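Local coordinates for protein peptidase S15/CocE/NonD (Thaumarchaeota archaeon SCGC AB-539-E09, PDB 4PF1) that acts as an aminopeptidase, probably a serine peptidase of the S15/CocE family built on an alpha/beta hydrolase fold, at residues Arg107-Ser112 against Tyr212-Thr217. Sequence-based numbering, arbitrary orientation.
Sequences RGKYGS and YNQEAT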
ATOM      1  N   ARG A 107      25.165   8.022  32.784  1.00 15.64           N
ATOM      2  CA  ARG A 107      25.338   7.309  34.051  1.00 15.83           C
ATOM      3  C   ARG A 107      24.113   6.444  34.383  1.00 20.49           C
ATOM      4  O   ARG A 107      22.972   6.905  34.262  1.00 20.63           O
ATOM      5  CB  ARG A 107      25.607   8.318  35.184  1.00 15.96           C
ATOM      6  CG  ARG A 107      26.033   7.698  36.510  1.00 20.56           C
ATOM      7  CD  ARG A 107      26.230   8.764  37.573  1.00 24.94           C
ATOM      8  NE  ARG A 107      27.466   9.527  37.365  1.00 25.45           N
ATOM      9  CZ  ARG A 107      28.578   9.353  38.072  1.00 30.44           C
ATOM     10  NH1 ARG A 107      29.656  10.084  37.815  1.00 13.14           N
ATOM     11  NH2 ARG A 107      28.616   8.463  39.053  1.00 16.14           N
ATOM     12  N   GLY A 108      24.372   5.189  34.737  1.00 17.24           N
ATOM     13  CA  GLY A 108      23.350   4.233  35.145  1.00 17.05           C
ATOM     14  C   GLY A 108      22.577   3.529  34.046  1.00 20.59           C
ATOM     15  O   GLY A 108      21.677   2.741  34.351  1.00 20.38           O
ATOM     16  N   LYS A 109      22.901   3.797  32.761  1.00 16.57           N
ATOM     17  CA  LYS A 109      22.181   3.173  31.651  1.00 15.58           C
ATOM     18  C   LYS A 109      23.065   2.289  30.784  1.00 19.45           C
ATOM     19  O   LYS A 109      24.202   2.651  30.469  1.00 19.09           O
ATOM     20  CB  LYS A 109      21.475   4.225  30.766  1.00 17.06           C
ATOM     21  CG  LYS A 109      20.190   4.831  31.376  1.00 18.52           C
ATOM     22  CD  LYS A 109      19.159   3.786  31.880  1.00 20.97           C
ATOM     23  CE  LYS A 109      18.511   2.984  30.768  1.00 21.74           C
ATOM     24  NZ  LYS A 109      17.864   1.758  31.285  1.00 21.55           N
ATOM     25  N   TYR A 110      22.501   1.127  30.380  1.00 15.45           N
ATOM     26  CA  TYR A 110      23.072   0.123  29.480  1.00 15.22           C
ATOM     27  C   TYR A 110      24.522  -0.274  29.832  1.00 19.20           C
ATOM     28  O   TYR A 110      24.729  -1.027  30.782  1.00 18.62           O
ATOM     29  CB  TYR A 110      22.963   0.584  28.016  1.00 15.82           C
ATOM     30  CG  TYR A 110      21.548   0.531  27.475  1.00 17.24           C
ATOM     31  CD1 TYR A 110      21.042  -0.632  26.904  1.00 18.96           C
ATOM     32  CD2 TYR A 110      20.710   1.641  27.549  1.00 17.87           C
ATOM     33  CE1 TYR A 110      19.739  -0.692  26.414  1.00 19.15           C
ATOM     34  CE2 TYR A 110      19.409   1.599  27.047  1.00 18.73           C
ATOM     35  CZ  TYR A 110      18.929   0.431  26.475  1.00 25.43           C
ATOM     36  OH  TYR A 110      17.653   0.379  25.977  1.00 24.31           O
ATOM     37  N   GLY A 111      25.490   0.210  29.048  1.00 15.86           N
ATOM     38  CA  GLY A 111      26.901  -0.125  29.218  1.00 15.97           C
ATOM     39  C   GLY A 111      27.622   0.621  30.320  1.00 19.36           C
ATOM     40  O   GLY A 111      28.730   0.233  30.700  1.00 19.36           O
ATOM     41  N   SER A 112      27.021   1.717  30.822  1.00 14.87           N
ATOM     42  CA  SER A 112      27.639   2.555  31.851  1.00 14.41           C
ATOM     43  C   SER A 112      27.353   2.064  33.262  1.00 18.06           C
ATOM     44  O   SER A 112      26.318   1.442  33.518  1.00 17.15           O
ATOM     45  CB  SER A 112      27.172   4.001  31.719  1.00 16.16           C
ATOM     46  OG  SER A 112      27.715   4.614  30.565  1.00 18.75           O
ATOM     47  N   TYR A 212       8.748   2.461  33.088  1.00 14.43           N
ATOM     48  CA  TYR A 212       8.885   1.013  33.255  1.00 13.90           C
ATOM     49  C   TYR A 212      10.058   0.479  32.434  1.00 17.73           C
ATOM     50  O   TYR A 212      10.933  -0.167  32.988  1.00 17.87           O
ATOM     51  CB  TYR A 212       7.580   0.307  32.838  1.00 14.14           C
ATOM     52  CG  TYR A 212       7.509  -1.158  33.209  1.00 14.43           C
ATOM     53  CD1 TYR A 212       8.005  -2.139  32.354  1.00 16.12           C
ATOM     54  CD2 TYR A 212       6.870  -1.572  34.374  1.00 15.14           C
ATOM     55  CE1 TYR A 212       7.907  -3.494  32.672  1.00 17.54           C
ATOM     56  CE2 TYR A 212       6.756  -2.924  34.699  1.00 16.22           C
ATOM     57  CZ  TYR A 212       7.278  -3.882  33.845  1.00 22.91           C
ATOM     58  OH  TYR A 212       7.175  -5.215  34.164  1.00 23.90           O
ATOM     59  N   ASN A 213      10.071   0.757  31.113  1.00 14.50           N
ATOM     60  CA  ASN A 213      11.096   0.279  30.182  1.00 14.25           C
ATOM     61  C   ASN A 213      12.495   0.796  30.528  1.00 17.96           C
ATOM     62  O   ASN A 213      13.431   0.005  30.597  1.00 18.63           O
ATOM     63  CB  ASN A 213      10.729   0.666  28.731  1.00 14.00           C
ATOM     64  CG  ASN A 213       9.523  -0.065  28.194  1.00 29.94           C
ATOM     65  OD1 ASN A 213       9.177  -1.156  28.643  1.00 23.74           O
ATOM     66  ND2 ASN A 213       8.848   0.526  27.217  1.00 22.86           N
ATOM     67  N   GLN A 214      12.632   2.102  30.770  1.00 14.26           N
ATOM     68  CA  GLN A 214      13.922   2.724  31.076  1.00 14.00           C
ATOM     69  C   GLN A 214      14.398   2.485  32.523  1.00 18.16           C
ATOM     70  O   GLN A 214      15.585   2.687  32.800  1.00 17.80           O
ATOM     71  CB  GLN A 214      13.860   4.248  30.817  1.00 15.01           C
ATOM     72  CG  GLN A 214      13.626   4.645  29.351  1.00 20.72           C
ATOM     73  CD  GLN A 214      14.800   4.324  28.460  1.00 27.42           C
ATOM     74  OE1 GLN A 214      14.717   3.472  27.577  1.00 22.98           O
ATOM     75  NE2 GLN A 214      15.915   5.010  28.660  1.00 17.22           N
ATOM     76  N   GLU A 215      13.492   2.111  33.460  1.00 15.22           N
ATOM     77  CA  GLU A 215      13.911   2.001  34.866  1.00 15.54           C
ATOM     78  C   GLU A 215      13.677   0.640  35.548  1.00 20.77           C
ATOM     79  O   GLU A 215      14.112   0.481  36.694  1.00 21.19           O
ATOM     80  CB  GLU A 215      13.273   3.101  35.710  1.00 16.67           C
ATOM     81  CG  GLU A 215      13.635   4.494  35.235  1.00 21.24           C
ATOM     82  CD  GLU A 215      13.348   5.594  36.228  1.00 28.97           C
ATOM     83  OE1 GLU A 215      12.497   5.389  37.122  1.00 18.22           O
ATOM     84  OE2 GLU A 215      14.012   6.649  36.139  1.00 23.12           O
ATOM     85  N   ALA A 216      13.031  -0.339  34.880  1.00 17.20           N
ATOM     86  CA  ALA A 216      12.886  -1.665  35.506  1.00 17.55           C
ATOM     87  C   ALA A 216      14.270  -2.323  35.626  1.00 20.88           C
ATOM     88  O   ALA A 216      14.612  -2.851  36.684  1.00 20.26           O
ATOM     89  CB  ALA A 216      11.941  -2.547  34.700  1.00 18.26           C
ATOM     90  N   THR A 217      15.089  -2.214  34.556  1.00 16.76           N
ATOM     91  CA  THR A 217      16.461  -2.729  34.510  1.00 16.69           C
ATOM     92  C   THR A 217      17.413  -1.691  33.904  1.00 18.98           C
ATOM     93  O   THR A 217      16.973  -0.770  33.209  1.00 17.63           O
ATOM     94  CB  THR A 217      16.542  -4.044  33.709  1.00 26.37           C
ATOM     95  OG1 THR A 217      15.958  -3.852  32.420  1.00 25.39           O
ATOM     96  CG2 THR A 217      15.900  -5.220  34.430  1.00 25.42           C
TER
HETATM   97  O   HOH W   1      16.486   2.655  25.725  1.00  9.22           O
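Tethering of a loop to the last turn of helix 204-215 by a lysine is seen where K109 meets Q214. K109 NZ donates to the backbone carbonyl Q214 O at 2.9 Å, from above the carbonyl plane and 36° out of it. The same ammonium group also bonds R218 O and the side-chain oxygen of N220, so three acceptors grip it. Three oxygens, with the negative end of the helix dipole, would probably favour the charged form of this buried amine. The lysine chain bends at chi2 and chi3 (-51° and -68°), bringing CE to 3.9 Å from Q214 NE2, where the two side chains cross nearly at right angles. With alanine in place of K109, Q214 O would probably lose its ammonium donor, as would R218 O and N220, and a gap would open beside the glutamine amide. That amide is held at both ends, NE2 by P68 O and OE1 by N220. A water adds a second link: it donates to Q214 OE1 at 2.7 Å and lies 2.6 Å from Y110 OH, in plane at the ring edge. K109 and Y110 project from a type II' turn closed by S112 N to K109 O, 3.0 Å. The contact thus joins the loop between strand 100-105 and helix 133-147 to the end of helix 204-215, while F23 of a second subunit packs against Y212 and A216.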